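NAD-dependent benzaldehyde dehydrogenase (Legionella pneumophila, PDB 3RHE) is of uncertain function: called an NAD-dependent benzaldehyde dehydrogenase, it is a glyoxalase/bleomycin resistance (VOC) family protein. Local coordinates at residues E70-V75 / R119-K124; V10-K15 / L48-W53; E79-I84 / Y106-V111. One frame throughout, in Å; residues are numbered along the deposited sequence.

Interaction 1 (E70-V75 / R119-K124)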
loop_
_atom_site.group_PDB
_atom_site.type_symbol
_atom_site.label_atom_id
_atom_site.label_comp_id
_atom_site.label_asym_id
_atom_site.label_seq_id
_atom_site.Cartn_x
_atom_site.Cartn_y
_atom_site.Cartn_z
ATOM N N GLU A 70 0.098 5.773 -2.152
ATOM C CA GLU A 70 0.289 5.690 -0.706
ATOM C C GLU A 70 1.730 5.311 -0.431
ATOM O O GLU A 70 2.353 4.601 -1.221
ATOM C CB GLU A 70 -0.595 4.609 -0.060
ATOM C CG GLU A 70 -2.065 4.602 -0.434
ATOM C CD GLU A 70 -2.784 3.383 0.149
ATOM O OE1 GLU A 70 -2.094 2.536 0.741
ATOM O OE2 GLU A 70 -4.020 3.257 0.009
ATOM N N LEU A 71 2.250 5.767 0.699
ATOM C CA LEU A 71 3.495 5.241 1.214
ATOM C C LEU A 71 3.056 4.262 2.287
ATOM O O LEU A 71 2.345 4.646 3.219
ATOM C CB LEU A 71 4.319 6.345 1.850
ATOM C CG LEU A 71 5.860 6.300 1.896
ATOM C CD1 LEU A 71 6.333 6.689 3.289
ATOM C CD2 LEU A 71 6.500 4.983 1.465
ATOM N N SER A 72 3.446 3.002 2.160
ATOM C CA SER A 72 2.943 1.992 3.091
ATOM C C SER A 72 4.066 1.260 3.824
ATOM O O SER A 72 5.200 1.180 3.332
ATOM C CB SER A 72 2.002 0.997 2.391
ATOM O OG SER A 72 2.721 0.001 1.684
ATOM N N PHE A 73 3.717 0.733 4.999
ATOM C CA PHE A 73 4.651 0.113 5.924
ATOM C C PHE A 73 4.097 -1.266 6.270
ATOM O O PHE A 73 3.065 -1.360 6.926
ATOM C CB PHE A 73 4.734 0.904 7.239
ATOM C CG PHE A 73 4.962 2.390 7.073
ATOM C CD1 PHE A 73 6.181 2.962 7.423
ATOM C CD2 PHE A 73 3.954 3.222 6.601
ATOM C CE1 PHE A 73 6.396 4.326 7.284
ATOM C CE2 PHE A 73 4.160 4.580 6.463
ATOM C CZ PHE A 73 5.384 5.136 6.805
ATOM N N GLN A 74 4.774 -2.322 5.833
ATOM C CA GLN A 74 4.345 -3.683 6.123
ATOM C C GLN A 74 4.918 -4.122 7.471
ATOM O O GLN A 74 6.123 -3.994 7.707
ATOM C CB GLN A 74 4.781 -4.649 5.022
ATOM C CG GLN A 74 4.174 -6.038 5.175
ATOM C CD GLN A 74 4.657 -7.025 4.121
ATOM O OE1 GLN A 74 5.217 -6.638 3.090
ATOM N NE2 GLN A 74 4.449 -8.313 4.382
ATOM N N VAL A 75 4.055 -4.603 8.362
ATOM C CA VAL A 75 4.518 -5.044 9.685
ATOM C C VAL A 75 4.196 -6.513 9.940
ATOM O O VAL A 75 3.465 -7.149 9.172
ATOM C CB VAL A 75 3.977 -4.151 10.850
ATOM C CG1 VAL A 75 4.426 -2.723 10.653
ATOM C CG2 VAL A 75 2.454 -4.220 10.934
ATOM N N ARG A 119 -0.040 4.126 4.893
ATOM C CA ARG A 119 -0.759 2.923 5.273
ATOM C C ARG A 119 0.100 1.954 6.066
ATOM O O ARG A 119 1.248 1.687 5.707
ATOM C CB ARG A 119 -1.341 2.213 4.043
ATOM C CG ARG A 119 -1.981 0.845 4.362
ATOM C CD ARG A 119 -2.423 0.093 3.094
ATOM N NE ARG A 119 -3.393 0.850 2.302
ATOM C CZ ARG A 119 -4.699 0.873 2.526
ATOM N NH1 ARG A 119 -5.218 0.183 3.535
ATOM N NH2 ARG A 119 -5.491 1.590 1.741
ATOM N N ILE A 120 -0.471 1.428 7.144
ATOM C CA ILE A 120 0.140 0.341 7.899
ATOM C C ILE A 120 -0.657 -0.926 7.559
ATOM O O ILE A 120 -1.887 -0.901 7.556
ATOM C CB ILE A 120 0.030 0.574 9.442
ATOM C CG1 ILE A 120 0.658 1.911 9.882
ATOM C CG2 ILE A 120 0.640 -0.595 10.216
ATOM C CD1 ILE A 120 2.129 2.024 9.643
ATOM N N PHE A 121 0.020 -2.029 7.272
ATOM C CA PHE A 121 -0.702 -3.280 7.040
ATOM C C PHE A 121 0.103 -4.499 7.453
ATOM O O PHE A 121 1.336 -4.492 7.431
ATOM C CB PHE A 121 -1.131 -3.421 5.576
ATOM C CG PHE A 121 0.018 -3.661 4.629
ATOM C CD1 PHE A 121 0.310 -4.938 4.174
ATOM C CD2 PHE A 121 0.821 -2.608 4.209
ATOM C CE1 PHE A 121 1.375 -5.164 3.310
ATOM C CE2 PHE A 121 1.895 -2.831 3.347
ATOM C CZ PHE A 121 2.163 -4.115 2.896
ATOM N N CYS A 122 -0.624 -5.538 7.847
ATOM C CA CYS A 122 -0.073 -6.872 8.020
ATOM C C CYS A 122 -0.809 -7.794 7.048
ATOM O O CYS A 122 -2.042 -7.845 7.049
ATOM C CB CYS A 122 -0.307 -7.366 9.453
ATOM S SG CYS A 122 0.241 -9.071 9.708
ATOM N N LEU A 123 -0.070 -8.521 6.220
ATOM C CA LEU A 123 -0.704 -9.428 5.252
ATOM C C LEU A 123 -1.260 -10.688 5.910
ATOM O O LEU A 123 -0.643 -11.227 6.825
ATOM C CB LEU A 123 0.299 -9.841 4.171
ATOM C CG LEU A 123 0.806 -8.715 3.274
ATOM C CD1 LEU A 123 1.821 -9.239 2.266
ATOM C CD2 LEU A 123 -0.366 -8.060 2.574
ATOM N N LYS A 124 -2.411 -11.161 5.433
ATOM C CA LYS A 124 -2.923 -12.463 5.852
ATOM C C LYS A 124 -1.850 -13.521 5.651
ATOM O O LYS A 124 -1.112 -13.475 4.666
ATOM C CB LYS A 124 -4.166 -12.853 5.052
ATOM C CG LYS A 124 -5.481 -12.308 5.594
ATOM C CD LYS A 124 -6.661 -12.957 4.873
ATOM C CE LYS A 124 -7.973 -12.264 5.186
ATOM N NZ LYS A 124 -8.336 -12.361 6.628
HETATM O O HOH W 1 2.856 -8.625 6.849
#
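Arg-119 holds the carboxylate of Glu-70 side-on with two nitrogens. Arg-119 NE meets Glu-70 OE1 at 2.6 Å, and Arg-119 NH2 meets Glu-70 OE2 at 2.8 Å. Both oxygens are approached on the syn side, and the two flat groups lie 27° apart. A bend at chi3 of Arg-119 (-59°) turns the NE edge to the acid. Two of these atoms have a second partner: Glu-70 OE2 makes a probable hydrogen bond with Tyr-13 OH, and Arg-119 NH2 reaches Glu-59 O.

The backbones are two parallel strands, 69-74 and 117-123, of the curved VOC-type sheet. Phe-73 is gripped by Arg-119 O at its N and by Phe-121 N at its O. Arg-119 N gives to Leu-71 O before it, and Val-75 N to Phe-121 O after it. A water bridges Gln-74 NE2, Val-75 O and Leu-123 N where the strands end.

Phe-121, with chi1 70°, brings one ring face against Gln-74. Gln-74 CA makes a CH-pi contact there, 4.0 Å from the Phe-121 ring centroid, and Gln-74 CB sits 3.4 Å from Phe-121 CZ. Gln-74 OE1 is hydrogen-bonded to Arg-49 NH2. On the sheet face of Phe-73 and Ile-120, Ile-120 CD1 packs 3.7 Å from Phe-73 CB. Farther along, Val-75 CG2 lies 4.1 Å from Ile-120 CG2.

Interaction 2 (V10-K15 / L48-W53)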
loop_
_atom_site.group_PDB
_atom_site.type_symbol
_atom_site.label_atom_id
_atom_site.label_comp_id
_atom_site.label_asym_id
_atom_site.label_seq_id
_atom_site.Cartn_x
_atom_site.Cartn_y
_atom_site.Cartn_z
ATOM N N VAL A 10 5.902 1.354 -1.825
ATOM C CA VAL A 10 5.249 2.460 -2.513
ATOM C C VAL A 10 4.074 1.880 -3.290
ATOM O O VAL A 10 4.241 0.939 -4.053
ATOM C CB VAL A 10 6.237 3.173 -3.452
ATOM C CG1 VAL A 10 5.547 4.306 -4.229
ATOM C CG2 VAL A 10 7.414 3.706 -2.644
ATOM N N LEU A 11 2.885 2.423 -3.069
ATOM C CA LEU A 11 1.677 1.922 -3.698
ATOM C C LEU A 11 1.141 2.949 -4.683
ATOM O O LEU A 11 0.806 4.057 -4.303
ATOM C CB LEU A 11 0.604 1.632 -2.637
ATOM C CG LEU A 11 0.217 0.236 -2.146
ATOM C CD1 LEU A 11 1.158 -0.869 -2.580
ATOM C CD2 LEU A 11 -0.014 0.252 -0.620
ATOM N N PHE A 12 1.061 2.572 -5.952
ATOM C CA PHE A 12 0.462 3.420 -6.969
ATOM C C PHE A 12 -0.955 2.925 -7.265
ATOM O O PHE A 12 -1.155 1.748 -7.581
ATOM C CB PHE A 12 1.304 3.371 -8.257
ATOM C CG PHE A 12 2.478 4.325 -8.265
ATOM C CD1 PHE A 12 2.805 5.069 -7.136
ATOM C CD2 PHE A 12 3.265 4.458 -9.392
ATOM C CE1 PHE A 12 3.902 5.947 -7.144
ATOM C CE2 PHE A 12 4.355 5.330 -9.410
ATOM C CZ PHE A 12 4.669 6.073 -8.283
ATOM N N TYR A 13 -1.933 3.818 -7.164
ATOM C CA TYR A 13 -3.270 3.514 -7.652
ATOM C C TYR A 13 -3.227 3.526 -9.186
ATOM O O TYR A 13 -2.763 4.494 -9.777
ATOM C CB TYR A 13 -4.283 4.548 -7.154
ATOM C CG TYR A 13 -4.387 4.673 -5.637
ATOM C CD1 TYR A 13 -3.863 3.701 -4.789
ATOM C CD2 TYR A 13 -5.047 5.761 -5.057
ATOM C CE1 TYR A 13 -3.969 3.823 -3.391
ATOM C CE2 TYR A 13 -5.164 5.890 -3.666
ATOM C CZ TYR A 13 -4.632 4.916 -2.842
ATOM O OH TYR A 13 -4.760 5.047 -1.466
ATOM N N VAL A 14 -3.694 2.448 -9.819
ATOM C CA VAL A 14 -3.723 2.366 -11.280
ATOM C C VAL A 14 -5.104 1.974 -11.842
ATOM O O VAL A 14 -5.849 1.186 -11.234
ATOM C CB VAL A 14 -2.664 1.377 -11.829
ATOM C CG1 VAL A 14 -1.258 1.791 -11.407
ATOM C CG2 VAL A 14 -2.969 -0.070 -11.404
ATOM N N LYS A 15 -5.443 2.521 -13.006
ATOM C CA LYS A 15 -6.712 2.158 -13.658
ATOM C C LYS A 15 -6.735 0.687 -14.088
ATOM O O LYS A 15 -7.746 -0.009 -13.938
ATOM C CB LYS A 15 -6.975 3.044 -14.879
ATOM C CG LYS A 15 -7.503 4.435 -14.563
ATOM C CD LYS A 15 -7.985 5.125 -15.835
ATOM C CE LYS A 15 -9.228 5.974 -15.579
ATOM N NZ LYS A 15 -9.699 6.681 -16.819
ATOM N N LEU A 48 13.923 -1.076 -3.179
ATOM C CA LEU A 48 12.626 -0.400 -3.174
ATOM C C LEU A 48 11.523 -1.309 -3.718
ATOM O O LEU A 48 11.709 -2.013 -4.718
ATOM C CB LEU A 48 12.674 0.925 -3.948
ATOM C CG LEU A 48 11.378 1.749 -3.871
ATOM C CD1 LEU A 48 11.659 3.236 -3.654
ATOM C CD2 LEU A 48 10.486 1.516 -5.102
ATOM N N ARG A 49 10.379 -1.303 -3.048
ATOM C CA ARG A 49 9.244 -2.112 -3.472
ATOM C C ARG A 49 8.125 -1.228 -4.019
ATOM O O ARG A 49 7.702 -0.273 -3.365
ATOM C CB ARG A 49 8.724 -2.961 -2.307
ATOM C CG ARG A 49 9.727 -3.979 -1.778
ATOM C CD ARG A 49 9.039 -5.017 -0.874
ATOM N NE ARG A 49 8.367 -4.397 0.265
ATOM C CZ ARG A 49 7.433 -4.992 1.005
ATOM N NH1 ARG A 49 7.041 -6.224 0.718
ATOM N NH2 ARG A 49 6.877 -4.349 2.028
ATOM N N LEU A 50 7.647 -1.557 -5.210
ATOM C CA LEU A 50 6.598 -0.782 -5.864
ATOM C C LEU A 50 5.390 -1.655 -6.193
ATOM O O LEU A 50 5.500 -2.649 -6.939
ATOM C CB LEU A 50 7.127 -0.119 -7.141
ATOM C CG LEU A 50 6.089 0.563 -8.036
ATOM C CD1 LEU A 50 5.564 1.839 -7.391
ATOM C CD2 LEU A 50 6.693 0.871 -9.412
ATOM N N GLY A 51 4.247 -1.291 -5.613
ATOM C CA GLY A 51 2.991 -1.960 -5.890
ATOM C C GLY A 51 2.053 -1.163 -6.789
ATOM O O GLY A 51 1.891 0.060 -6.654
ATOM N N LEU A 52 1.425 -1.874 -7.719
ATOM C CA LEU A 52 0.429 -1.296 -8.606
ATOM C C LEU A 52 -0.931 -1.911 -8.253
ATOM O O LEU A 52 -1.142 -3.107 -8.443
ATOM C CB LEU A 52 0.788 -1.591 -10.060
ATOM C CG LEU A 52 2.232 -1.261 -10.467
ATOM C CD1 LEU A 52 2.550 -1.835 -11.860
ATOM C CD2 LEU A 52 2.502 0.258 -10.415
ATOM N N TRP A 53 -1.845 -1.078 -7.766
ATOM C CA TRP A 53 -3.085 -1.536 -7.156
ATOM C C TRP A 53 -4.315 -0.935 -7.854
ATOM O O TRP A 53 -4.438 0.292 -7.991
ATOM C CB TRP A 53 -3.039 -1.160 -5.666
ATOM C CG TRP A 53 -3.983 -1.880 -4.752
ATOM C CD1 TRP A 53 -4.707 -3.018 -5.016
ATOM C CD2 TRP A 53 -4.276 -1.523 -3.393
ATOM N NE1 TRP A 53 -5.456 -3.371 -3.900
ATOM C CE2 TRP A 53 -5.203 -2.472 -2.895
ATOM C CE3 TRP A 53 -3.854 -0.481 -2.553
ATOM C CZ2 TRP A 53 -5.710 -2.408 -1.596
ATOM C CZ3 TRP A 53 -4.368 -0.419 -1.258
ATOM C CH2 TRP A 53 -5.286 -1.379 -0.797
#
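Gly-51 is bonded to strand 10-14 through both its N and its O. Gly-51 N donates to Val-10 O at 2.7 Å, and Gly-51 O accepts from Phe-12 N, also at 2.7 Å. Both bonds are nearly straight, 171° and 174° at the hydrogen. They belong to a parallel pairing of strands 8-14 and 49-54 in the mixed, curved sheet of a VOC-superfamily protein. Three more backbone bonds carry the pairing on. Val-10 N gives to Arg-49 O, Trp-53 N gives to Phe-12 O, and Val-14 N gives to Trp-53 O. The last donor stands above the carbonyl plane, 39° out of it.

The side chains divide between the two sheet faces. On the face of Val-10, Phe-12, Leu-50 and Leu-52, the contact is wholly apolar. Leu-50 CD1 sits over the centre of the Phe-12 ring, 4.0 Å from its centroid, in a CH-pi contact. The same Leu-50 methyl also touches Val-10 CG1 at 4.0 Å. Next along, Leu-52 CD2 lies 4.0 Å from Phe-12 CB, and Val-14 CG1 packs on Leu-52. Tyr-24 of helix 17-28 touches Phe-12, Leu-50 and Leu-52 on this face.

The other face carries Leu-11, Gly-51, Tyr-13 and Trp-53. Leu-11 CD1 packs on Gly-51 CA at 3.9 Å, where no side chain stands in the way. Tyr-13 sends its OH to Glu-70 and Arg-117, so its polar end is tied to other strands. Its ring makes a looser contact with the indole, Tyr-13 CE1 to Trp-53 CE3 at 4.4 Å. Phe-39 meets the indole edge-to-face. Leu-11 crosses the indole obliquely, and Leu-11 CG comes within 4.2 Å of Trp-53 CE3.

Interaction 3 (E79-I84 / Y106-V111)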
loop_
_atom_site.group_PDB
_atom_site.type_symbol
_atom_site.label_atom_id
_atom_site.label_comp_id
_atom_site.label_asym_id
_atom_site.label_seq_id
_atom_site.Cartn_x
_atom_site.Cartn_y
_atom_site.Cartn_z
ATOM N N GLU A 79 -1.320 -7.457 15.814
ATOM C CA GLU A 79 -0.986 -6.771 17.057
ATOM C C GLU A 79 -0.037 -5.595 16.816
ATOM O O GLU A 79 -0.200 -4.541 17.402
ATOM C CB GLU A 79 -0.376 -7.753 18.073
ATOM C CG GLU A 79 -1.381 -8.752 18.653
ATOM C CD GLU A 79 -1.611 -9.993 17.778
ATOM O OE1 GLU A 79 -0.937 -10.168 16.735
ATOM O OE2 GLU A 79 -2.493 -10.797 18.141
HETATM N N MSE A 80 0.958 -5.769 15.953
HETATM C CA MSE A 80 1.841 -4.645 15.640
HETATM C C MSE A 80 1.066 -3.522 14.927
HETATM O O MSE A 80 1.296 -2.340 15.183
HETATM C CB MSE A 80 3.051 -5.089 14.799
HETATM C CG MSE A 80 4.010 -3.945 14.481
HETATM SE SE MSE A 80 4.657 -3.080 16.113
HETATM C CE MSE A 80 6.369 -3.975 16.311
ATOM N N VAL A 81 0.155 -3.892 14.028
ATOM C CA VAL A 81 -0.729 -2.899 13.410
ATOM C C VAL A 81 -1.495 -2.102 14.466
ATOM O O VAL A 81 -1.568 -0.887 14.393
ATOM C CB VAL A 81 -1.761 -3.553 12.467
ATOM C CG1 VAL A 81 -2.769 -2.511 11.981
ATOM C CG2 VAL A 81 -1.070 -4.241 11.312
ATOM N N ASP A 82 -2.078 -2.793 15.450
ATOM C CA ASP A 82 -2.797 -2.104 16.527
ATOM C C ASP A 82 -1.866 -1.223 17.352
ATOM O O ASP A 82 -2.224 -0.111 17.737
ATOM C CB ASP A 82 -3.503 -3.103 17.457
ATOM C CG ASP A 82 -4.683 -3.775 16.791
ATOM O OD1 ASP A 82 -5.325 -3.134 15.928
ATOM O OD2 ASP A 82 -4.958 -4.940 17.125
ATOM N N GLU A 83 -0.673 -1.727 17.631
ATOM C CA GLU A 83 0.289 -0.967 18.428
ATOM C C GLU A 83 0.666 0.333 17.711
ATOM O O GLU A 83 0.699 1.393 18.329
ATOM C CB GLU A 83 1.511 -1.831 18.743
ATOM C CG GLU A 83 2.741 -1.104 19.293
ATOM C CD GLU A 83 2.473 -0.348 20.593
ATOM O OE1 GLU A 83 1.504 -0.674 21.314
ATOM O OE2 GLU A 83 3.251 0.580 20.892
ATOM N N ILE A 84 0.934 0.267 16.402
ATOM C CA ILE A 84 1.272 1.491 15.684
ATOM C C ILE A 84 0.068 2.426 15.621
ATOM O O ILE A 84 0.210 3.641 15.678
ATOM C CB ILE A 84 1.808 1.220 14.258
ATOM C CG1 ILE A 84 3.036 0.308 14.313
ATOM C CG2 ILE A 84 2.143 2.546 13.577
ATOM C CD1 ILE A 84 3.521 -0.182 12.969
ATOM N N TYR A 106 -4.809 -6.946 7.402
ATOM C CA TYR A 106 -5.285 -6.038 8.438
ATOM C C TYR A 106 -4.525 -4.721 8.383
ATOM O O TYR A 106 -3.294 -4.714 8.335
ATOM C CB TYR A 106 -5.088 -6.719 9.784
ATOM C CG TYR A 106 -5.685 -6.041 10.982
ATOM C CD1 TYR A 106 -7.065 -5.908 11.127
ATOM C CD2 TYR A 106 -4.868 -5.601 12.020
ATOM C CE1 TYR A 106 -7.618 -5.322 12.266
ATOM C CE2 TYR A 106 -5.404 -5.014 13.153
ATOM C CZ TYR A 106 -6.777 -4.877 13.275
ATOM O OH TYR A 106 -7.293 -4.285 14.409
ATOM N N THR A 107 -5.256 -3.608 8.398
ATOM C CA THR A 107 -4.684 -2.351 7.927
ATOM C C THR A 107 -5.398 -1.115 8.464
ATOM O O THR A 107 -6.569 -1.172 8.819
ATOM C CB THR A 107 -4.705 -2.311 6.359
ATOM O OG1 THR A 107 -3.976 -1.179 5.879
ATOM C CG2 THR A 107 -6.131 -2.222 5.841
ATOM N N PHE A 108 -4.677 0.000 8.518
ATOM C CA PHE A 108 -5.291 1.298 8.746
ATOM C C PHE A 108 -4.522 2.352 7.958
ATOM O O PHE A 108 -3.397 2.106 7.521
ATOM C CB PHE A 108 -5.405 1.644 10.248
ATOM C CG PHE A 108 -4.127 2.141 10.873
ATOM C CD1 PHE A 108 -3.202 1.251 11.407
ATOM C CD2 PHE A 108 -3.872 3.502 10.969
ATOM C CE1 PHE A 108 -2.028 1.707 11.992
ATOM C CE2 PHE A 108 -2.706 3.963 11.564
ATOM C CZ PHE A 108 -1.780 3.061 12.072
ATOM N N VAL A 109 -5.126 3.513 7.738
ATOM C CA VAL A 109 -4.414 4.567 6.998
ATOM C C VAL A 109 -4.551 5.960 7.595
ATOM O O VAL A 109 -5.629 6.366 8.040
ATOM C CB VAL A 109 -4.679 4.553 5.449
ATOM C CG1 VAL A 109 -5.937 3.830 5.100
ATOM C CG2 VAL A 109 -4.632 5.974 4.826
ATOM N N GLY A 110 -3.426 6.661 7.630
ATOM C CA GLY A 110 -3.397 8.049 8.033
ATOM C C GLY A 110 -3.039 8.945 6.861
ATOM O O GLY A 110 -2.826 8.466 5.745
ATOM N N VAL A 111 -2.994 10.249 7.108
ATOM C CA VAL A 111 -2.538 11.191 6.090
ATOM C C VAL A 111 -1.616 12.216 6.709
ATOM O O VAL A 111 -1.721 12.531 7.900
ATOM C CB VAL A 111 -3.697 11.946 5.406
ATOM C CG1 VAL A 111 -4.505 11.006 4.533
ATOM C CG2 VAL A 111 -4.572 12.665 6.439
#
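Residues 79-84 of helix 78-90 run 18° from the direction of strand 106-111, with the two short axes 8.6 Å apart at their closest. Val-81 points toward the strand and touches both Tyr-106 and Phe-108. Val-81 CG1 lies 3.7 Å from Tyr-106 CD2 and 3.8 Å from Phe-108 CD1. That methyl sits near the plane of the Phe-108 ring, at its edge. The other branch, CG2, approaches Tyr-106 O.

The helix covers one face of the VOC-type sheet here. Val-75, just after strand 69-74, and Cys-122 of strand 117-123 also touch Val-81.

Near the start of strand 105-111 a hydrogen bond joins Tyr-106 to Asp-82. Tyr-106 OH donates to Asp-82 OD1 at 2.7 Å, on the syn lone pair of the acid. The carboxylate and ring planes stand 89° apart. Tyr-106 reaches the acid with CG anti to its backbone N, chi1 -172°, which carries the ring out toward the helix.

Further along, Phe-108 lies beside the helix backbone. Phe-108 CE1 is 3.6 Å from Val-81 O, and Phe-108 CZ is 4.2 Å from Ile-84 CG2. His-85 and Trp-88 of helix 78-90 meet the Phe-108 ring edge-to-face.

How the interactions relate
From the N terminus, strand 8-14 leads into helix 17-28 and the hairpin strands before 49-54. Interaction 2 closes this first loop. Interaction 1 opens later, at strand 69-74, and closes only with the last strand, 117-123. Interaction 3 lies wholly within that span, joining helix 78-90 to strand 105-111. No loops cross. Interactions 1 and 2 meet where strands 8-14 and 69-74 pair, with Glu-70 N bonded to Leu-11 O. Interactions 1 and 3 lie on neighbouring antiparallel strands, 117-123 and 105-111, with Cys-122 N bonded to Tyr-106 O, and Val-75 packs against Ile-84. Interactions 2 and 3 do not touch; their centres are about 19 Å apart.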